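Local structure of monosaccharide ABC transporter substrate-binding protein, CUT2 family (Acidothermus cellulolyticus, 4RU1) at residues Q183-V186 and R187-A191; D231-T234 and Q235-A238; I249-P253 and Y254-Y258; F286-K289 and S290-A293; V295-F298 and A299-G302. The protein probably serves as the extracytoplasmic sugar-binding component of an ABC importer, and holds myo-inositol between its two lobes. All blocks are in the same frame, centred on the assembly; numbering follows the deposited sequence.

Contact 1 of 5, residues Q183-V186 and R187-A191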
loop_
_atom_site.group_PDB
_atom_site.type_symbol
_atom_site.label_atom_id
_atom_site.label_comp_id
_atom_site.label_asym_id
_atom_site.label_seq_id
_atom_site.Cartn_x
_atom_site.Cartn_y
_atom_site.Cartn_z
ATOM N N GLN A 183 -4.398 9.202 15.200
ATOM C CA GLN A 183 -4.455 10.330 14.284
ATOM C C GLN A 183 -4.170 11.710 14.886
ATOM O O GLN A 183 -3.376 12.466 14.309
ATOM C CB GLN A 183 -5.700 10.297 13.386
ATOM C CG GLN A 183 -5.661 9.220 12.331
ATOM C CD GLN A 183 -6.883 9.255 11.430
ATOM O OE1 GLN A 183 -7.921 9.834 11.796
ATOM N NE2 GLN A 183 -6.795 8.605 10.284
ATOM N N PRO A 184 -4.700 12.036 16.083
ATOM C CA PRO A 184 -4.461 13.369 16.627
ATOM C C PRO A 184 -2.961 13.586 16.926
ATOM O O PRO A 184 -2.445 14.652 16.654
ATOM C CB PRO A 184 -5.333 13.378 17.884
ATOM C CG PRO A 184 -6.452 12.439 17.579
ATOM C CD PRO A 184 -5.736 11.324 16.828
ATOM N N SER A 185 -2.276 12.546 17.391
ATOM C CA SER A 185 -0.831 12.589 17.575
ATOM C C SER A 185 -0.075 12.767 16.256
ATOM O O SER A 185 0.952 13.405 16.225
ATOM C CB SER A 185 -0.345 11.278 18.215
ATOM O OG SER A 185 1.031 11.250 18.395
ATOM N N VAL A 186 -0.527 12.126 15.182
ATOM C CA VAL A 186 0.111 12.300 13.882
ATOM C C VAL A 186 0.124 13.793 13.511
ATOM O O VAL A 186 1.119 14.416 13.135
ATOM C CB VAL A 186 -0.561 11.484 12.752
ATOM C CG1 VAL A 186 0.049 11.816 11.376
ATOM C CG2 VAL A 186 -0.488 9.983 12.992
ATOM N N ARG A 187 -1.024 14.390 13.657
ATOM C CA ARG A 187 -1.178 15.787 13.357
ATOM C C ARG A 187 -0.238 16.754 14.151
ATOM O O ARG A 187 0.445 17.594 13.557
ATOM C CB ARG A 187 -2.609 16.237 13.563
ATOM C CG ARG A 187 -2.912 17.597 13.049
ATOM C CD ARG A 187 -4.401 17.941 13.214
ATOM N NE ARG A 187 -4.696 19.352 13.099
ATOM C CZ ARG A 187 -5.890 19.876 12.775
ATOM N NH1 ARG A 187 -6.963 19.122 12.467
ATOM N NH2 ARG A 187 -6.015 21.192 12.806
ATOM N N THR A 188 -0.213 16.584 15.460
ATOM C CA THR A 188 0.648 17.435 16.273
ATOM C C THR A 188 2.133 17.165 16.057
ATOM O O THR A 188 2.897 18.111 16.061
ATOM C CB THR A 188 0.276 17.309 17.747
ATOM O OG1 THR A 188 0.367 15.954 18.150
ATOM C CG2 THR A 188 -1.160 17.868 18.019
ATOM N N THR A 189 2.484 15.930 15.751
ATOM C CA THR A 189 3.879 15.557 15.574
ATOM C C THR A 189 4.321 16.181 14.276
ATOM O O THR A 189 5.456 16.624 14.162
ATOM C CB THR A 189 4.013 14.043 15.596
ATOM O OG1 THR A 189 3.683 13.551 16.910
ATOM C CG2 THR A 189 5.400 13.520 15.268
ATOM N N ILE A 190 3.533 16.056 13.216
ATOM C CA ILE A 190 3.953 16.695 11.965
ATOM C C ILE A 190 4.046 18.199 12.133
ATOM O O ILE A 190 4.951 18.820 11.594
ATOM C CB ILE A 190 3.023 16.340 10.769
ATOM C CG1 ILE A 190 3.099 14.846 10.497
ATOM C CG2 ILE A 190 3.359 17.110 9.481
ATOM C CD1 ILE A 190 2.017 14.308 9.534
ATOM N N ALA A 191 3.057 18.832 12.764
ATOM C CA ALA A 191 3.135 20.300 12.895
ATOM C C ALA A 191 4.372 20.763 13.657
ATOM O O ALA A 191 4.980 21.752 13.271
ATOM C CB ALA A 191 1.924 20.776 13.677
#

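Contact 2 of 5, residues D231-T234 and Q235-A238. With INS (1,2,3,4,5,6-hexahydroxy-cyclohexane), chain M.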
loop_
_atom_site.group_PDB
_atom_site.type_symbol
_atom_site.label_atom_id
_atom_site.label_comp_id
_atom_site.label_asym_id
_atom_site.label_seq_id
_atom_site.Cartn_x
_atom_site.Cartn_y
_atom_site.Cartn_z
ATOM N N ASP A 231 -1.295 7.253 -2.685
ATOM C CA ASP A 231 -2.690 6.739 -2.606
ATOM C C ASP A 231 -3.747 7.807 -2.678
ATOM O O ASP A 231 -3.545 8.990 -2.418
ATOM C CB ASP A 231 -2.930 5.934 -1.289
ATOM C CG ASP A 231 -1.975 4.784 -1.089
ATOM O OD1 ASP A 231 -1.503 4.173 -2.077
ATOM O OD2 ASP A 231 -1.699 4.439 0.083
ATOM N N PHE A 232 -4.952 7.321 -2.945
ATOM C CA PHE A 232 -6.149 8.125 -2.909
ATOM C C PHE A 232 -7.008 7.756 -1.721
ATOM O O PHE A 232 -6.985 6.621 -1.300
ATOM C CB PHE A 232 -6.986 7.868 -4.193
ATOM C CG PHE A 232 -6.452 8.545 -5.415
ATOM C CD1 PHE A 232 -5.390 8.034 -6.124
ATOM C CD2 PHE A 232 -6.949 9.770 -5.775
ATOM C CE1 PHE A 232 -4.908 8.691 -7.257
ATOM C CE2 PHE A 232 -6.440 10.473 -6.879
ATOM C CZ PHE A 232 -5.429 9.919 -7.614
ATOM N N ASN A 233 -7.784 8.712 -1.230
ATOM C CA ASN A 233 -9.054 8.442 -0.543
ATOM C C ASN A 233 -10.100 9.399 -1.127
ATOM O O ASN A 233 -9.820 10.070 -2.142
ATOM C CB ASN A 233 -8.903 8.599 0.984
ATOM C CG ASN A 233 -8.722 10.031 1.423
ATOM O OD1 ASN A 233 -8.675 10.962 0.622
ATOM N ND2 ASN A 233 -8.553 10.206 2.719
ATOM N N THR A 234 -11.256 9.478 -0.492
ATOM C CA THR A 234 -12.359 10.188 -1.060
ATOM C C THR A 234 -12.029 11.678 -1.181
ATOM O O THR A 234 -12.605 12.387 -2.029
ATOM C CB THR A 234 -13.672 10.011 -0.252
ATOM O OG1 THR A 234 -13.504 10.425 1.106
ATOM C CG2 THR A 234 -14.086 8.576 -0.234
ATOM N N GLN A 235 -11.080 12.147 -0.331
ATOM C CA GLN A 235 -10.745 13.564 -0.263
ATOM C C GLN A 235 -9.637 14.043 -1.215
ATOM O O GLN A 235 -9.501 15.224 -1.493
ATOM C CB GLN A 235 -10.350 13.908 1.178
ATOM C CG GLN A 235 -11.502 13.749 2.169
ATOM C CD GLN A 235 -11.010 13.762 3.590
ATOM O OE1 GLN A 235 -11.186 14.731 4.323
ATOM N NE2 GLN A 235 -10.363 12.691 3.977
ATOM N N VAL A 236 -8.802 13.103 -1.669
ATOM C CA VAL A 236 -7.624 13.439 -2.444
ATOM C C VAL A 236 -7.901 14.144 -3.779
ATOM O O VAL A 236 -7.249 15.091 -4.107
ATOM C CB VAL A 236 -6.765 12.170 -2.602
ATOM C CG1 VAL A 236 -5.671 12.390 -3.625
ATOM C CG2 VAL A 236 -6.108 11.838 -1.258
ATOM N N PRO A 237 -8.852 13.685 -4.577
ATOM C CA PRO A 237 -9.108 14.368 -5.832
ATOM C C PRO A 237 -9.317 15.891 -5.712
ATOM O O PRO A 237 -8.662 16.636 -6.420
ATOM C CB PRO A 237 -10.342 13.644 -6.373
ATOM C CG PRO A 237 -10.145 12.275 -5.871
ATOM C CD PRO A 237 -9.676 12.470 -4.445
ATOM N N ALA A 238 -10.219 16.302 -4.829
ATOM C CA ALA A 238 -10.434 17.743 -4.529
ATOM C C ALA A 238 -9.182 18.457 -4.130
ATOM O O ALA A 238 -8.917 19.611 -4.555
ATOM C CB ALA A 238 -11.459 17.894 -3.439
HETATM C C1 INS M . -0.388 1.892 1.601
HETATM C C2 INS M . -0.702 2.586 2.918
HETATM C C3 INS M . -1.232 1.555 3.913
HETATM C C4 INS M . -0.343 0.338 4.045
HETATM C C5 INS M . -0.121 -0.338 2.730
HETATM C C6 INS M . 0.413 0.593 1.676
HETATM O O1 INS M . 0.178 2.782 0.627
HETATM O O2 INS M . 0.562 3.049 3.424
HETATM O O3 INS M . -1.311 2.241 5.179
HETATM O O4 INS M . -0.899 -0.603 4.998
HETATM O O5 INS M . 0.826 -1.425 2.821
HETATM O O6 INS M . 0.495 -0.065 0.378
HETATM O O HOH W 1 -12.383 14.721 -3.544
#

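Contact 3 of 5, residues I249-P253 and Y254-Y258. With INS (1,2,3,4,5,6-hexahydroxy-cyclohexane), chain M.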
loop_
_atom_site.group_PDB
_atom_site.type_symbol
_atom_site.label_atom_id
_atom_site.label_comp_id
_atom_site.label_asym_id
_atom_site.label_seq_id
_atom_site.Cartn_x
_atom_site.Cartn_y
_atom_site.Cartn_z
ATOM N N ILE A 249 0.373 9.326 -5.792
ATOM C CA ILE A 249 0.845 8.157 -6.503
ATOM C C ILE A 249 -0.165 7.031 -6.334
ATOM O O ILE A 249 -0.410 6.568 -5.208
ATOM C CB ILE A 249 2.220 7.694 -6.016
ATOM C CG1 ILE A 249 3.271 8.827 -6.211
ATOM C CG2 ILE A 249 2.613 6.423 -6.677
ATOM C CD1 ILE A 249 4.607 8.568 -5.537
ATOM N N ASP A 250 -0.732 6.566 -7.430
ATOM C CA ASP A 250 -1.722 5.507 -7.407
ATOM C C ASP A 250 -1.037 4.148 -7.615
ATOM O O ASP A 250 -0.260 3.992 -8.566
ATOM C CB ASP A 250 -2.684 5.781 -8.556
ATOM C CG ASP A 250 -3.910 4.919 -8.561
ATOM O OD1 ASP A 250 -4.220 4.094 -7.630
ATOM O OD2 ASP A 250 -4.619 5.077 -9.577
ATOM N N GLN A 251 -1.327 3.251 -6.682
ATOM C CA GLN A 251 -0.921 1.844 -6.735
ATOM C C GLN A 251 -2.040 0.888 -7.082
ATOM O O GLN A 251 -1.832 -0.341 -7.129
ATOM C CB GLN A 251 -0.243 1.355 -5.440
ATOM C CG GLN A 251 -1.189 1.276 -4.253
ATOM C CD GLN A 251 -0.547 0.689 -2.991
ATOM O OE1 GLN A 251 -0.493 1.346 -1.909
ATOM N NE2 GLN A 251 -0.131 -0.549 -3.094
ATOM N N GLN A 252 -3.247 1.430 -7.263
ATOM C CA GLN A 252 -4.461 0.669 -7.619
ATOM C C GLN A 252 -4.707 -0.485 -6.668
ATOM O O GLN A 252 -4.704 -1.674 -7.052
ATOM C CB GLN A 252 -4.460 0.226 -9.066
ATOM C CG GLN A 252 -4.396 1.365 -10.053
ATOM C CD GLN A 252 -4.440 0.828 -11.453
ATOM O OE1 GLN A 252 -3.396 0.288 -11.952
ATOM N NE2 GLN A 252 -5.611 0.809 -12.030
ATOM N N PRO A 253 -5.049 -0.119 -5.421
ATOM C CA PRO A 253 -5.494 -1.189 -4.513
ATOM C C PRO A 253 -6.625 -2.044 -4.955
ATOM O O PRO A 253 -6.659 -3.237 -4.565
ATOM C CB PRO A 253 -5.897 -0.437 -3.236
ATOM C CG PRO A 253 -6.125 0.979 -3.691
ATOM C CD PRO A 253 -5.115 1.200 -4.787
ATOM N N TYR A 254 -7.559 -1.497 -5.723
ATOM C CA TYR A 254 -8.665 -2.302 -6.198
ATOM C C TYR A 254 -8.139 -3.428 -7.038
ATOM O O TYR A 254 -8.592 -4.582 -6.960
ATOM C CB TYR A 254 -9.639 -1.454 -6.999
ATOM C CG TYR A 254 -10.942 -2.128 -7.482
ATOM C CD1 TYR A 254 -10.951 -2.908 -8.650
ATOM C CD2 TYR A 254 -12.167 -2.019 -6.748
ATOM C CE1 TYR A 254 -12.131 -3.501 -9.096
ATOM C CE2 TYR A 254 -13.358 -2.595 -7.222
ATOM C CZ TYR A 254 -13.324 -3.313 -8.391
ATOM O OH TYR A 254 -14.518 -3.819 -8.863
ATOM N N VAL A 255 -7.152 -3.110 -7.882
ATOM C CA VAL A 255 -6.509 -4.102 -8.739
ATOM C C VAL A 255 -5.728 -5.142 -7.932
ATOM O O VAL A 255 -5.685 -6.318 -8.282
ATOM C CB VAL A 255 -5.652 -3.498 -9.843
ATOM C CG1 VAL A 255 -4.911 -4.538 -10.687
ATOM C CG2 VAL A 255 -6.540 -2.649 -10.738
ATOM N N GLU A 256 -4.946 -4.664 -6.973
ATOM C CA GLU A 256 -4.232 -5.584 -6.093
ATOM C C GLU A 256 -5.153 -6.633 -5.450
ATOM O O GLU A 256 -4.868 -7.827 -5.525
ATOM C CB GLU A 256 -3.498 -4.844 -5.005
ATOM C CG GLU A 256 -2.422 -3.894 -5.551
ATOM C CD GLU A 256 -1.685 -3.120 -4.500
ATOM O OE1 GLU A 256 -1.863 -3.313 -3.273
ATOM O OE2 GLU A 256 -0.895 -2.206 -4.891
ATOM N N GLY A 257 -6.224 -6.180 -4.830
ATOM C CA GLY A 257 -7.166 -7.125 -4.191
ATOM C C GLY A 257 -7.910 -7.972 -5.173
ATOM O O GLY A 257 -8.061 -9.175 -4.974
ATOM N N TYR A 258 -8.336 -7.374 -6.286
ATOM C CA TYR A 258 -8.981 -8.117 -7.338
ATOM C C TYR A 258 -8.133 -9.215 -7.925
ATOM O O TYR A 258 -8.558 -10.379 -8.095
ATOM C CB TYR A 258 -9.502 -7.145 -8.454
ATOM C CG TYR A 258 -10.179 -7.844 -9.610
ATOM C CD1 TYR A 258 -9.433 -8.367 -10.662
ATOM C CD2 TYR A 258 -11.581 -7.927 -9.688
ATOM C CE1 TYR A 258 -10.051 -8.998 -11.751
ATOM C CE2 TYR A 258 -12.207 -8.537 -10.775
ATOM C CZ TYR A 258 -11.448 -9.074 -11.791
ATOM O OH TYR A 258 -12.104 -9.625 -12.887
HETATM C C1 INS M . -0.388 1.892 1.601
HETATM C C2 INS M . -0.702 2.586 2.918
HETATM C C3 INS M . -1.232 1.555 3.913
HETATM C C4 INS M . -0.343 0.338 4.045
HETATM C C5 INS M . -0.121 -0.338 2.730
HETATM C C6 INS M . 0.413 0.593 1.676
HETATM O O1 INS M . 0.178 2.782 0.627
HETATM O O2 INS M . 0.562 3.049 3.424
HETATM O O3 INS M . -1.311 2.241 5.179
HETATM O O4 INS M . -0.899 -0.603 4.998
HETATM O O5 INS M . 0.826 -1.425 2.821
HETATM O O6 INS M . 0.495 -0.065 0.378
#

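Contact 4 of 5, residues F286-K289 and S290-A293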
loop_
_atom_site.group_PDB
_atom_site.type_symbol
_atom_site.label_atom_id
_atom_site.label_comp_id
_atom_site.label_asym_id
_atom_site.label_seq_id
_atom_site.Cartn_x
_atom_site.Cartn_y
_atom_site.Cartn_z
ATOM N N PHE A 286 1.516 8.662 -11.325
ATOM C CA PHE A 286 1.311 9.990 -10.718
ATOM C C PHE A 286 0.086 10.674 -11.213
ATOM O O PHE A 286 -0.092 10.893 -12.441
ATOM C CB PHE A 286 2.522 10.906 -10.885
ATOM C CG PHE A 286 3.752 10.501 -10.087
ATOM C CD1 PHE A 286 4.538 9.425 -10.430
ATOM C CD2 PHE A 286 4.110 11.248 -8.954
ATOM C CE1 PHE A 286 5.666 9.045 -9.669
ATOM C CE2 PHE A 286 5.238 10.961 -8.272
ATOM C CZ PHE A 286 5.990 9.825 -8.604
ATOM N N VAL A 287 -0.769 11.036 -10.298
ATOM C CA VAL A 287 -1.964 11.747 -10.649
ATOM C C VAL A 287 -1.788 13.164 -10.120
ATOM O O VAL A 287 -1.406 13.383 -8.982
ATOM C CB VAL A 287 -3.195 11.098 -10.009
ATOM C CG1 VAL A 287 -4.465 11.858 -10.322
ATOM C CG2 VAL A 287 -3.358 9.661 -10.521
ATOM N N ASP A 288 -2.037 14.141 -11.011
ATOM C CA ASP A 288 -1.843 15.593 -10.709
ATOM C C ASP A 288 -3.015 16.346 -11.354
ATOM O O ASP A 288 -4.009 15.708 -11.731
ATOM C CB ASP A 288 -0.459 16.048 -11.163
ATOM C CG ASP A 288 -0.249 15.887 -12.662
ATOM O OD1 ASP A 288 -1.282 15.876 -13.395
ATOM O OD2 ASP A 288 0.921 15.768 -13.084
ATOM N N LYS A 289 -2.923 17.668 -11.406
ATOM C CA LYS A 289 -4.042 18.474 -11.896
ATOM C C LYS A 289 -4.385 18.145 -13.334
ATOM O O LYS A 289 -5.583 18.223 -13.704
ATOM C CB LYS A 289 -3.753 19.977 -11.771
ATOM C CG LYS A 289 -4.153 20.540 -10.452
ATOM C CD LYS A 289 -3.934 22.055 -10.403
ATOM C CE LYS A 289 -4.971 22.801 -11.234
ATOM N NZ LYS A 289 -5.039 24.248 -10.888
ATOM N N SER A 290 -3.420 17.654 -14.094
ATOM C CA SER A 290 -3.624 17.352 -15.507
ATOM C C SER A 290 -4.471 16.089 -15.796
ATOM O O SER A 290 -5.072 15.956 -16.876
ATOM C CB SER A 290 -2.245 17.284 -16.192
ATOM O OG SER A 290 -1.633 15.990 -16.105
ATOM N N ASN A 291 -4.510 15.141 -14.870
ATOM C CA ASN A 291 -5.208 13.883 -15.108
ATOM C C ASN A 291 -6.157 13.373 -14.003
ATOM O O ASN A 291 -6.705 12.256 -14.050
ATOM C CB ASN A 291 -4.187 12.798 -15.461
ATOM C CG ASN A 291 -3.130 12.597 -14.374
ATOM O OD1 ASN A 291 -3.295 13.083 -13.276
ATOM N ND2 ASN A 291 -2.044 11.983 -14.718
ATOM N N VAL A 292 -6.338 14.181 -12.972
ATOM C CA VAL A 292 -7.181 13.799 -11.859
ATOM C C VAL A 292 -8.662 13.611 -12.177
ATOM O O VAL A 292 -9.303 12.781 -11.569
ATOM C CB VAL A 292 -6.951 14.725 -10.636
ATOM C CG1 VAL A 292 -7.324 16.175 -10.929
ATOM C CG2 VAL A 292 -7.618 14.160 -9.366
ATOM N N ALA A 293 -9.165 14.391 -13.126
ATOM C CA ALA A 293 -10.569 14.260 -13.537
ATOM C C ALA A 293 -11.009 12.831 -13.899
ATOM O O ALA A 293 -12.137 12.416 -13.569
ATOM C CB ALA A 293 -10.908 15.241 -14.664
HETATM O O HOH W 2 -7.786 16.663 -14.619
#

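Contact 5 of 5, residues V295-F298 and A299-G302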
loop_
_atom_site.group_PDB
_atom_site.type_symbol
_atom_site.label_atom_id
_atom_site.label_comp_id
_atom_site.label_asym_id
_atom_site.label_seq_id
_atom_site.Cartn_x
_atom_site.Cartn_y
_atom_site.Cartn_z
ATOM N N VAL A 295 -9.965 10.114 -12.555
ATOM C CA VAL A 295 -10.043 9.268 -11.370
ATOM C C VAL A 295 -11.017 9.736 -10.289
ATOM O O VAL A 295 -11.476 8.963 -9.463
ATOM C CB VAL A 295 -8.632 8.886 -10.815
ATOM C CG1 VAL A 295 -7.954 10.058 -10.130
ATOM C CG2 VAL A 295 -8.710 7.649 -9.911
ATOM N N ALA A 296 -11.397 11.003 -10.323
ATOM C CA ALA A 296 -12.030 11.554 -9.170
ATOM C C ALA A 296 -13.292 10.887 -8.709
ATOM O O ALA A 296 -13.498 10.662 -7.527
ATOM C CB ALA A 296 -12.245 13.052 -9.378
ATOM N N LYS A 297 -14.247 10.712 -9.627
ATOM C CA LYS A 297 -15.519 10.081 -9.298
ATOM C C LYS A 297 -15.294 8.711 -8.676
ATOM O O LYS A 297 -15.996 8.355 -7.700
ATOM C CB LYS A 297 -16.423 9.995 -10.545
ATOM C CG LYS A 297 -17.588 10.969 -10.541
ATOM C CD LYS A 297 -17.179 12.383 -10.155
ATOM C CE LYS A 297 -18.049 12.891 -9.013
ATOM N NZ LYS A 297 -17.706 14.280 -8.610
ATOM N N PHE A 298 -14.330 7.966 -9.227
ATOM C CA PHE A 298 -14.055 6.618 -8.737
ATOM C C PHE A 298 -13.450 6.620 -7.310
ATOM O O PHE A 298 -13.842 5.846 -6.408
ATOM C CB PHE A 298 -13.136 5.827 -9.693
ATOM C CG PHE A 298 -13.723 5.524 -11.047
ATOM C CD1 PHE A 298 -14.969 4.960 -11.187
ATOM C CD2 PHE A 298 -12.977 5.746 -12.181
ATOM C CE1 PHE A 298 -15.472 4.660 -12.449
ATOM C CE2 PHE A 298 -13.463 5.484 -13.434
ATOM C CZ PHE A 298 -14.712 4.909 -13.573
ATOM N N ALA A 299 -12.476 7.503 -7.115
ATOM C CA ALA A 299 -11.904 7.742 -5.763
ATOM C C ALA A 299 -12.968 8.197 -4.763
ATOM O O ALA A 299 -13.034 7.720 -3.615
ATOM C CB ALA A 299 -10.751 8.732 -5.861
ATOM N N GLU A 300 -13.847 9.083 -5.217
ATOM C CA GLU A 300 -14.883 9.634 -4.336
ATOM C C GLU A 300 -15.955 8.588 -3.920
ATOM O O GLU A 300 -16.559 8.722 -2.867
ATOM C CB GLU A 300 -15.465 10.915 -4.947
ATOM C CG GLU A 300 -14.558 12.173 -4.750
ATOM C CD GLU A 300 -14.800 13.287 -5.785
ATOM O OE1 GLU A 300 -15.750 13.164 -6.584
ATOM O OE2 GLU A 300 -14.016 14.275 -5.851
ATOM N N ARG A 301 -16.124 7.481 -4.693
ATOM C CA ARG A 301 -16.964 6.359 -4.265
ATOM C C ARG A 301 -16.184 5.257 -3.563
ATOM O O ARG A 301 -16.703 4.167 -3.312
ATOM C CB ARG A 301 -17.717 5.804 -5.472
ATOM C CG ARG A 301 -16.896 4.904 -6.384
ATOM C CD ARG A 301 -17.508 4.714 -7.753
ATOM N NE ARG A 301 -16.887 3.565 -8.411
ATOM C CZ ARG A 301 -17.238 3.109 -9.610
ATOM N NH1 ARG A 301 -18.197 3.737 -10.303
ATOM N NH2 ARG A 301 -16.605 2.033 -10.124
ATOM N N GLY A 302 -14.901 5.484 -3.295
ATOM C CA GLY A 302 -14.104 4.524 -2.527
ATOM C C GLY A 302 -13.621 3.333 -3.326
ATOM O O GLY A 302 -13.238 2.332 -2.728
#

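Contact 1 of 5, residues Q183-V186 and R187-A191
Both faces of the Ser185 carbonyl group are used by a single residue, Thr189, whose backbone N-H approaches from one face and whose hydroxyl approaches from the other. The donors are close to equally near: Thr189 N lies 3.0 Å and Thr189 OG1 2.8 Å from Ser185 O. The torsion responsible swings OG1 beside the threonine's own backbone N (chi1 -66°), which turns the hydroxyl back down the helix. Thr188 behaves less decisively. Its OG1 lies 3.2 Å from Ser185 O and 3.4 Å from Pro184 O, both weak, with the choice of acceptor not settled. The main chain beneath is regular helix, with Arg187 N 3.1 Å from Gln183 O and Ile190 N 2.9 Å from Val186 O. On the buried side Val186 and Ile190 run alongside each other in the same direction, CG1 of the valine 3.7 Å from CD1 of the isoleucine. Together they pack on Leu213 and Ala217 of helix 208-220, while the extended Arg187 side chain forms a salt bridge with Asp220 at the end of that helix. Here, then, are the first two and a half turns of an amphipathic helix flanking a lobe of the periplasmic-binding-protein fold. Chemically, one carbonyl oxygen carries two donors: the Thr189 hydroxyl places its proton on a carbonyl of its own helix, while the aliphatic side faces the neighbouring one.

Contact 2 of 5, residues D231-T234 and Q235-A238
Phe232 and Val236 meet at about a right angle, the valine methyl CG1 lying 3.6 Å from ring atom CD2 of the phenylalanine. Pro237 comes in at the rim of the same ring, near its plane, with CD 4.1 Å from Phe232 CD2. This apolar corner faces helix 293-300, where Phe232 touches Val295 and Pro237 touches Ala296 and Ala299. Asn233 is turned to another task. With CG placed between its backbone N and carbonyl carbon (chi1 71°), its OD1 reaches forward to the start of helix 236-241. It accepts from Gln235 N at 2.8 Å, the donor standing well above the amide plane, and more weakly from Val236 N. Val236 N also bonds to Asn233 O at 3.2 Å, closing a type I beta turn from Asn233 to Val236. A water continues the path, receiving from Ala238 N and donating to Thr234 O. Asp231, at the head of the loop, points instead into the ligand pocket, where its OD2 accepts from O1 of myo-inositol at 2.6 Å. Such chemistry lets one short loop do two jobs: a carboxylate grips the ligand, and two residues later an amide oxygen takes up N-H groups at the helix start.

Contact 3 of 5, residues I249-P253 and Y254-Y258
Gln251 and Glu256 join across a strand-to-helix passage that sets out from Ile249, on a strand bonded through its backbone to Thr229 and Asp231. Asp250 follows and makes an Asx turn: its OD1 receives Gln252 N at 2.9 Å from above the carboxylate plane, while OD2 is held in a salt bridge by Arg304. Gln251 then sends its side chain into the pocket, CG lying between the backbone N and carbonyl carbon (chi1 68°) and the chain extended beyond. Its amide is held at both ends. NE2 donates to the syn lone pair of Glu256 OE2 over 2.6 Å, the amide and carboxylate planes standing 64° apart, and OE1 accepts from O6 of myo-inositol at 2.9 Å. Gln252 takes the N-cap position, its carbonyl O receiving Glu256 N at 3.0 Å, and its CB lies 3.9 Å from Val255 CG2. Pro253 opens helix 253-270, its O bonded to Gly257 N at 3.0 Å, and packs on Ile38 and Ile39 of helix 35-49. The chain thus crosses from the sheet of one lobe to a helix packed on the other, as in the hinge of two-lobed binding proteins. Glu256 acts as a second-shell residue: by claiming NE2 it fixes the rotation of the amide so that the carbonyl oxygen faces the ligand, and its OE1 likewise accepts from Asn108 ND2, whose own OD1 bonds to the inositol.

Contact 4 of 5, residues F286-K289 and S290-A293
Asn291 reaches across Val287, its OD1 3.4 Å from the valine CG1, in a beta turn from Asp288 to Asn291 that follows the edge strand 285-287 and carries an Asx turn made by Asp288. The side-chain amide uses both of its ends on the backbone it faces. ND2 donates to Phe286 O at 3.2 Å, within the planes of both the amide and the carbonyl, and OD1 accepts from Asp288 N at 2.8 Å, so the asparagine bridges Phe286 O and Asp288 N. Placing CG between backbone N and carbonyl carbon (chi1 58°) is what brings the amide back over its own turn. Asp288 supplies the other fixed point. Its OD1 takes two donors from Ser290: the hydroxyl OG at 2.7 Å on the syn lone pair, and the backbone N at 2.9 Å from above the carboxylate plane. OD2 is left to a salt bridge with Arg137 of helix 127-140, which is expected to favour the charged form of the carboxylate. The beta turn itself is closed by Asn291 N donating to Asp288 O. On the inner side Val287 CG1 packs 3.8 Å from Val292 CB, and Val292 goes on to touch Pro237 and Ile240 of helix 236-241. Beyond the turn a water spans the backbone, donating to Lys289 O at 2.9 Å and accepting from Ala293 N at 3.0 Å.

Contact 5 of 5, residues V295-F298 and A299-G302
Arg301 sets its CG between its backbone N and carbonyl carbon (chi1 78°) and then runs extended, while Phe298 swings its ring to the side of its own backbone N; the two side chains thereby run side by side. The ring offers its edge to one face of the guanidinium, CD1 of Phe298 sitting over the centre of the group, 3.3 Å from Arg301 CZ, with the planes 73° apart. The guanidinium is steadied further by a hydrogen bond from NE to Thr303 OG1. Lys297, bent at its second and third torsions, curls forward to make a salt bridge with Glu300, NZ 3.0 Å from OE1 and nearly in line with the carboxylate C-O bond. Inside the turn Ala299 N reaches Val295 O at 2.9 Å and Glu300 N reaches Ala296 O at 2.8 Å. Val295, Ala296 and Ala299 make the buried side of the helix. Past Glu300 the helix unwinds: Arg301 N still bonds to Lys297 O at 3.1 Å, and Gly302 N to Ala299 O at 2.9 Å. Gly302, whose phi is positive, is the C-prime residue, and with Thr303 N directed to Phe298 O this is the Schellman motif that ends the last helix of the chain.

How the contacts relate
The five contacts follow one another along the chain, and four of them converge on one lobe's mixed sheet. Contact 2 leaves strand 226-230, contact 3 leaves its neighbour 248-250, and contact 4 leaves the antiparallel edge strand 285-287 before the chain reaches the helix of contact 5. Contacts 2 and 5 lie closest, centres 8 Å apart, with helices 236-241 and 293-300 packed together. Phe232 joins contact 2 to contacts 3 and 4, touching Asp250 and Val287. Contacts 2 and 3 touch each other, and each sends one side chain, Asp231 and Gln251, to the same myo-inositol. Contact 1 stands apart, about 20 Å from contact 2 between centres, on a flanking helix of the same lobe.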